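Local structure of decapping nuclease RAI1 (Scheffersomyces stipitis, 5BTO) at residues 182-185 with 186-190; 382-386 with 387-391; 362-366 with 367-371. The protein hydrolyses NAD caps, and also N7-methylguanosine caps and 5' triphosphates, from RNA as a metal-dependent enzyme, and binds and stimulates the exoribonuclease RAT1. All blocks are in the same frame, centred on the assembly; numbering follows the deposited sequence.

Contact 1: residues 182-185 with 186-190; sequences GYKF and EAIAT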
loop_
_atom_site.group_PDB
_atom_site.type_symbol
_atom_site.label_atom_id
_atom_site.label_comp_id
_atom_site.label_asym_id
_atom_site.label_seq_id
_atom_site.Cartn_x
_atom_site.Cartn_y
_atom_site.Cartn_z
ATOM N N GLY A 182 10.525 23.370 27.941
ATOM C CA GLY A 182 10.127 21.995 28.195
ATOM C C GLY A 182 10.977 21.376 29.292
ATOM O O GLY A 182 10.461 20.738 30.214
ATOM N N TYR A 183 12.289 21.570 29.191
ATOM C CA TYR A 183 13.209 21.106 30.220
ATOM C C TYR A 183 12.994 21.846 31.539
ATOM O O TYR A 183 13.109 21.253 32.611
ATOM C CB TYR A 183 14.662 21.245 29.756
ATOM C CG TYR A 183 14.991 20.422 28.529
ATOM C CD1 TYR A 183 15.191 19.053 28.621
ATOM C CD2 TYR A 183 15.095 21.014 27.278
ATOM C CE1 TYR A 183 15.487 18.295 27.501
ATOM C CE2 TYR A 183 15.390 20.263 26.151
ATOM C CZ TYR A 183 15.586 18.905 26.270
ATOM O OH TYR A 183 15.884 18.150 25.158
ATOM N N LYS A 184 12.681 23.138 31.462
ATOM C CA LYS A 184 12.416 23.923 32.665
ATOM C C LYS A 184 11.178 23.389 33.375
ATOM O O LYS A 184 11.159 23.260 34.599
ATOM C CB LYS A 184 12.232 25.404 32.315
ATOM C CG LYS A 184 11.882 26.307 33.503
ATOM C CD LYS A 184 13.027 26.413 34.510
ATOM C CE LYS A 184 12.747 27.486 35.558
ATOM N NZ LYS A 184 13.933 27.791 36.408
ATOM N N PHE A 185 10.145 23.068 32.601
ATOM C CA PHE A 185 8.928 22.529 33.172
ATOM C C PHE A 185 9.237 21.242 33.926
ATOM O O PHE A 185 8.770 21.046 35.043
ATOM C CB PHE A 185 7.877 22.282 32.086
ATOM C CG PHE A 185 6.583 21.733 32.610
ATOM C CD1 PHE A 185 5.838 22.441 33.549
ATOM C CD2 PHE A 185 6.102 20.511 32.160
ATOM C CE1 PHE A 185 4.637 21.933 34.033
ATOM C CE2 PHE A 185 4.906 20.001 32.636
ATOM C CZ PHE A 185 4.174 20.713 33.581
ATOM N N GLU A 186 10.033 20.366 33.325
ATOM C CA GLU A 186 10.383 19.121 34.000
ATOM C C GLU A 186 11.068 19.422 35.325
ATOM O O GLU A 186 10.769 18.803 36.347
ATOM C CB GLU A 186 11.286 18.257 33.128
ATOM C CG GLU A 186 10.633 17.768 31.852
ATOM C CD GLU A 186 11.488 16.755 31.128
ATOM O OE1 GLU A 186 12.135 17.120 30.120
ATOM O OE2 GLU A 186 11.516 15.588 31.573
ATOM N N ALA A 187 11.978 20.388 35.302
ATOM C CA ALA A 187 12.757 20.737 36.483
ATOM C C ALA A 187 11.884 21.249 37.628
ATOM O O ALA A 187 12.067 20.850 38.777
ATOM C CB ALA A 187 13.821 21.763 36.128
ATOM N N ILE A 188 10.940 22.131 37.317
ATOM C CA ILE A 188 10.115 22.731 38.358
ATOM C C ILE A 188 8.953 21.836 38.775
ATOM O O ILE A 188 8.330 22.068 39.810
ATOM C CB ILE A 188 9.619 24.156 37.965
ATOM C CG1 ILE A 188 8.642 24.110 36.789
ATOM C CG2 ILE A 188 10.799 25.050 37.632
ATOM C CD1 ILE A 188 7.189 23.952 37.186
ATOM N N ALA A 189 8.678 20.801 37.982
ATOM C CA ALA A 189 7.538 19.924 38.235
ATOM C C ALA A 189 7.934 18.572 38.821
ATOM O O ALA A 189 7.086 17.686 38.963
ATOM C CB ALA A 189 6.717 19.724 36.952
ATOM N N THR A 190 9.213 18.407 39.150
ATOM C CA THR A 190 9.683 17.156 39.753
ATOM C C THR A 190 10.642 17.357 40.923
ATOM O O THR A 190 11.170 18.447 41.141
ATOM C CB THR A 190 10.430 16.267 38.731
ATOM O OG1 THR A 190 11.637 16.928 38.330
ATOM C CG2 THR A 190 9.563 15.968 37.503
#
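In E186, CG lies anti to the carbonyl carbon (chi1 -64°), beside the backbone N, which puts E186 CG 3.4 Å from G182 O; from there the chain extends alongside the ring of Y183. The two side chains point the same way, their planes 28° apart, and Y183 CD1 lies 3.9 Å from E186 OE1, a van der Waals approach. F185 takes the other common torsion, CG anti to the backbone N, which sends its ring to another side of the helix. There the CB of A189 sits over one face of the F185 ring, offset toward the rim, 4.2 Å from F185 CE1. I188 is shared: its CD1 faces F185 CD1, and its CG2 lies 3.7 Å from K184 CE, the side chains in both pairs crossing at about a right angle; the ammonium of K184 has a weak bond to the carbonyl of A70. Backbone i to i+4 bonds hold this last turn of helix 169-188: E186 N, A187 N and I188 N donate to the carbonyls of G182, Y183 and K184, the last at 3.0 Å between I188 N and K184 O. The next, A189 N to F185 O, is weak, and A189 is where helical geometry ends. T190 OG1 then donates to E186 O at 2.9 Å, tying the start of strand 190-191 to the helix end. E186 is a ligand of the divalent metal cation, as is D237. The helix's last turn thus presents the E186 carboxylate beside that of D237, as expected where two acidic side chains share a divalent metal.

Contact 2: residues 382-386 with 387-391; sequences SRLRN and GEMLT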
loop_
_atom_site.group_PDB
_atom_site.type_symbol
_atom_site.label_atom_id
_atom_site.label_comp_id
_atom_site.label_asym_id
_atom_site.label_seq_id
_atom_site.Cartn_x
_atom_site.Cartn_y
_atom_site.Cartn_z
ATOM N N SER A 382 29.362 -3.252 6.574
ATOM C CA SER A 382 30.544 -3.389 7.413
ATOM C C SER A 382 30.611 -2.281 8.467
ATOM O O SER A 382 30.828 -2.545 9.651
ATOM C CB SER A 382 31.804 -3.376 6.547
ATOM O OG SER A 382 32.967 -3.441 7.345
ATOM N N ARG A 383 30.422 -1.038 8.036
ATOM C CA ARG A 383 30.398 0.084 8.977
ATOM C C ARG A 383 29.395 -0.136 10.122
ATOM O O ARG A 383 29.700 0.115 11.295
ATOM C CB ARG A 383 30.099 1.395 8.243
ATOM C CG ARG A 383 29.823 2.569 9.179
ATOM C CD ARG A 383 29.598 3.877 8.422
ATOM N NE ARG A 383 28.440 3.830 7.529
ATOM C CZ ARG A 383 27.196 4.140 7.887
ATOM N NH1 ARG A 383 26.937 4.514 9.129
ATOM N NH2 ARG A 383 26.207 4.075 7.003
ATOM N N LEU A 384 28.197 -0.608 9.794
ATOM C CA LEU A 384 27.167 -0.815 10.821
ATOM C C LEU A 384 27.478 -1.997 11.744
ATOM O O LEU A 384 27.309 -1.902 12.959
ATOM C CB LEU A 384 25.789 -0.992 10.178
ATOM C CG LEU A 384 25.301 0.203 9.347
ATOM C CD1 LEU A 384 24.063 -0.143 8.527
ATOM C CD2 LEU A 384 25.029 1.412 10.237
ATOM N N ARG A 385 27.940 -3.103 11.169
ATOM C CA ARG A 385 28.183 -4.315 11.944
ATOM C C ARG A 385 29.460 -4.232 12.757
ATOM O O ARG A 385 29.650 -5.001 13.703
ATOM C CB ARG A 385 28.228 -5.549 11.030
ATOM C CG ARG A 385 26.872 -5.918 10.477
ATOM C CD ARG A 385 26.929 -7.118 9.544
ATOM N NE ARG A 385 25.603 -7.348 8.981
ATOM C CZ ARG A 385 24.668 -8.083 9.565
ATOM N NH1 ARG A 385 24.927 -8.679 10.729
ATOM N NH2 ARG A 385 23.476 -8.218 8.992
ATOM N N ASN A 386 30.330 -3.296 12.392
ATOM C CA ASN A 386 31.645 -3.203 13.013
ATOM C C ASN A 386 31.900 -1.886 13.745
ATOM O O ASN A 386 33.001 -1.333 13.681
ATOM C CB ASN A 386 32.737 -3.486 11.976
ATOM C CG ASN A 386 32.707 -4.923 11.484
ATOM O OD1 ASN A 386 32.770 -5.864 12.277
ATOM N ND2 ASN A 386 32.599 -5.100 10.175
ATOM N N GLY A 387 30.891 -1.396 14.461
ATOM C CA GLY A 387 31.069 -0.207 15.275
ATOM C C GLY A 387 29.858 0.687 15.463
ATOM O O GLY A 387 29.500 1.006 16.597
ATOM N N GLU A 388 29.224 1.106 14.371
ATOM C CA GLU A 388 28.122 2.067 14.491
ATOM C C GLU A 388 26.858 1.486 15.125
ATOM O O GLU A 388 26.264 2.113 16.003
ATOM C CB GLU A 388 27.786 2.752 13.156
ATOM C CG GLU A 388 26.512 3.619 13.256
ATOM C CD GLU A 388 26.330 4.608 12.109
ATOM O OE1 GLU A 388 27.340 4.983 11.472
ATOM O OE2 GLU A 388 25.171 5.022 11.855
ATOM N N MET A 389 26.452 0.297 14.690
ATOM C CA MET A 389 25.266 -0.363 15.242
ATOM C C MET A 389 25.650 -1.458 16.241
ATOM O O MET A 389 25.369 -1.351 17.437
ATOM C CB MET A 389 24.413 -0.954 14.111
ATOM C CG MET A 389 23.150 -1.685 14.567
ATOM S SD MET A 389 21.643 -0.752 14.267
ATOM C CE MET A 389 21.983 -0.205 12.580
ATOM N N LEU A 390 26.285 -2.516 15.744
ATOM C CA LEU A 390 26.755 -3.596 16.608
ATOM C C LEU A 390 28.102 -3.228 17.209
ATOM O O LEU A 390 28.946 -2.613 16.541
ATOM C CB LEU A 390 26.873 -4.906 15.823
ATOM C CG LEU A 390 25.604 -5.413 15.133
ATOM C CD1 LEU A 390 25.865 -6.722 14.387
ATOM C CD2 LEU A 390 24.449 -5.562 16.114
ATOM N N THR A 391 28.308 -3.602 18.469
ATOM C CA THR A 391 29.588 -3.368 19.126
ATOM C C THR A 391 30.356 -4.679 19.224
ATOM O O THR A 391 29.767 -5.759 19.185
ATOM C CB THR A 391 29.396 -2.811 20.538
ATOM O OG1 THR A 391 28.800 -3.817 21.367
ATOM C CG2 THR A 391 28.490 -1.577 20.508
#
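R383 and E388 run side by side, pointing the same way, and meet in a salt bridge five residues apart. R383 NH1 lies only 2.4 Å from E388 OE1, too short to be taken at face value, so the bridge is secure as a pairing but doubtful in its exact geometry. The planes of guanidinium and carboxylate are 54° apart, and E388 OE2 also lies at the guanidinium edge, in its plane. The bend at chi3 of R383 (62°) turns the guanidinium toward the glutamate. The other carboxylate oxygen, OE2, accepts from the backbone N of E149, while R383 NH2 has only long, weak ion pairs with D148, E150 and E380. Alongside E388, L384 CD2 packs 3.9 Å from E388 CD, giving the carboxylate an apolar flank. L384 O is gripped twice: M389 N donates at 2.9 Å in the carbonyl plane, on a lone pair, and L390 N at 3.0 Å, tilted 17° from that plane. E388 N reaches R383 O at 3.3 Å, so the turn here is of the wider i to i+5 kind. G387 has positive phi, and a CB there would clash with N386 O. The amide of N386 turns back to S382, ND2 giving weak bonds to both its O and its OG. R385 runs alongside L390, CG 4.1 Å from L390 CD1, but its guanidinium ties the helix to strand 132-139 and to the residue just before strand 359-365, NH2 donating to the carbonyls of A138 and K358, and NE to N381 OD1. The E388 carboxylate thus has the R383 guanidinium at one oxygen and the E149 N-H at the other, which would probably help to keep it ionised.

Contact 3: residues 362-366 with 367-371; sequences VSFDP and STRTF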
loop_
_atom_site.group_PDB
_atom_site.type_symbol
_atom_site.label_atom_id
_atom_site.label_comp_id
_atom_site.label_asym_id
_atom_site.label_seq_id
_atom_site.Cartn_x
_atom_site.Cartn_y
_atom_site.Cartn_z
ATOM N N VAL A 362 15.585 1.627 5.449
ATOM C CA VAL A 362 14.157 1.902 5.351
ATOM C C VAL A 362 14.015 3.410 5.243
ATOM O O VAL A 362 14.550 4.147 6.071
ATOM C CB VAL A 362 13.389 1.399 6.601
ATOM C CG1 VAL A 362 11.915 1.805 6.533
ATOM C CG2 VAL A 362 13.523 -0.104 6.738
ATOM N N SER A 363 13.316 3.881 4.213
ATOM C CA SER A 363 13.242 5.316 3.983
ATOM C C SER A 363 11.848 5.756 3.578
ATOM O O SER A 363 11.199 5.132 2.731
ATOM C CB SER A 363 14.244 5.731 2.892
ATOM O OG SER A 363 14.202 7.130 2.668
ATOM N N PHE A 364 11.388 6.839 4.186
ATOM C CA PHE A 364 10.229 7.542 3.667
ATOM C C PHE A 364 10.676 8.874 3.100
ATOM O O PHE A 364 11.298 9.681 3.796
ATOM C CB PHE A 364 9.156 7.764 4.738
ATOM C CG PHE A 364 8.033 8.655 4.267
ATOM C CD1 PHE A 364 7.119 8.194 3.341
ATOM C CD2 PHE A 364 7.899 9.949 4.747
ATOM C CE1 PHE A 364 6.090 9.015 2.887
ATOM C CE2 PHE A 364 6.876 10.767 4.309
ATOM C CZ PHE A 364 5.965 10.304 3.381
ATOM N N ASP A 365 10.369 9.082 1.815
ATOM C CA ASP A 365 10.741 10.296 1.095
ATOM C C ASP A 365 9.517 11.189 0.895
ATOM O O ASP A 365 8.619 10.858 0.126
ATOM C CB ASP A 365 11.343 9.922 -0.262
ATOM C CG ASP A 365 11.639 11.128 -1.128
ATOM O OD1 ASP A 365 11.833 12.235 -0.588
ATOM O OD2 ASP A 365 11.686 10.966 -2.361
ATOM N N PRO A 366 9.470 12.324 1.601
ATOM C CA PRO A 366 8.288 13.185 1.517
ATOM C C PRO A 366 8.039 13.753 0.118
ATOM O O PRO A 366 6.884 13.976 -0.250
ATOM C CB PRO A 366 8.619 14.324 2.482
ATOM C CG PRO A 366 9.599 13.753 3.433
ATOM C CD PRO A 366 10.409 12.764 2.646
ATOM N N SER A 367 9.099 13.999 -0.644
ATOM C CA SER A 367 8.938 14.636 -1.948
ATOM C C SER A 367 8.175 13.735 -2.912
ATOM O O SER A 367 7.392 14.215 -3.732
ATOM C CB SER A 367 10.287 15.067 -2.536
ATOM O OG SER A 367 11.070 13.952 -2.939
ATOM N N THR A 368 8.398 12.427 -2.805
ATOM C CA THR A 368 7.733 11.462 -3.678
ATOM C C THR A 368 6.651 10.678 -2.946
ATOM O O THR A 368 5.868 9.945 -3.561
ATOM C CB THR A 368 8.737 10.466 -4.275
ATOM O OG1 THR A 368 9.375 9.736 -3.220
ATOM C CG2 THR A 368 9.790 11.203 -5.079
ATOM N N ARG A 369 6.613 10.851 -1.628
ATOM C CA ARG A 369 5.723 10.099 -0.753
ATOM C C ARG A 369 5.818 8.599 -0.994
ATOM O O ARG A 369 4.813 7.915 -1.184
ATOM C CB ARG A 369 4.284 10.604 -0.856
ATOM C CG ARG A 369 4.098 11.949 -0.179
ATOM C CD ARG A 369 2.640 12.344 -0.082
ATOM N NE ARG A 369 2.477 13.647 0.552
ATOM C CZ ARG A 369 1.299 14.172 0.864
ATOM N NH1 ARG A 369 0.189 13.496 0.601
ATOM N NH2 ARG A 369 1.230 15.366 1.439
ATOM N N THR A 370 7.046 8.095 -0.979
ATOM C CA THR A 370 7.270 6.671 -1.152
ATOM C C THR A 370 7.965 6.116 0.082
ATOM O O THR A 370 8.819 6.772 0.673
ATOM C CB THR A 370 8.094 6.361 -2.420
ATOM O OG1 THR A 370 9.424 6.872 -2.278
ATOM C CG2 THR A 370 7.443 6.998 -3.640
ATOM N N PHE A 371 7.581 4.905 0.459
ATOM C CA PHE A 371 8.176 4.203 1.588
ATOM C C PHE A 371 8.911 2.998 1.018
ATOM O O PHE A 371 8.295 2.132 0.395
ATOM C CB PHE A 371 7.075 3.748 2.539
ATOM C CG PHE A 371 7.578 3.295 3.887
ATOM C CD1 PHE A 371 8.026 1.996 4.068
ATOM C CD2 PHE A 371 7.589 4.162 4.967
ATOM C CE1 PHE A 371 8.479 1.562 5.310
ATOM C CE2 PHE A 371 8.048 3.741 6.201
ATOM C CZ PHE A 371 8.493 2.436 6.381
HETATM O O HOH W 1 4.812 14.758 1.316
#
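V362 lays its CG1 against the ring of F371, 3.5 Å from CZ, the two side chains crossing obliquely, while F371 meets W339 edge-to-face on helix 333-350. S363 turns its hydroxyl to D133, but its carbonyl O lies over one face of the F371 ring and takes a CA-H...O contact from F371. F364, on the same face of the sheet as F371, is its non-hydrogen-bonded partner: F364 CB is 3.9 Å from F371 CD2, and its ring reaches the backbone of R369 obliquely, F364 CE1 3.8 Å from R369 CA. Next comes D365, whose N donates almost straight to T370 O (3.0 Å, 169°). Its CG stands anti to the backbone N (chi1 175°), which swings the carboxylate over the turn. There T368 OG1 donates to OD2 at 2.8 Å and S367 N to OD1 at 3.3 Å, both arriving from above the carboxylate plane, and S367 OG lies 3.0 Å from OD1. An alanine here would remove all these acceptors and is likely to leave the S367 N-H and the T368 hydroxyl without their mates, freeing the turn to shift. D365 O takes weak bonds from the N atoms of T368, R369 and T370. P366 finishes the segment: its O takes a 2.7 Å bond from a water that accepts from R369 NE, at the guanidinium edge. R369, with left-handed backbone angles, and T370 both face D365, forming a G1 beta bulge that closes the hairpin of strands 359-365 and 370-375.

Overall arrangement
Following the chain from the N terminus, contact 1 comes first, at the end of helix 169-188, where the polypeptide passes into strand 190-191 beside the metal site. Well over a hundred residues later, contact 3 closes the hairpin between strands 359-365 and 370-375, near one end of the large mixed sheet. Contact 2 comes soon after, at the end of helix 378-388, which follows strand 370-375 and precedes helix 392-400. All three are local and lie in series; none nests in or crosses another. Contacts 2 and 3 are neighbours, nearest atoms about 9 Å apart, and both adjoin strand 132-139. Contact 1 lies across the chain's centre, its centre about 36 Å from that of either.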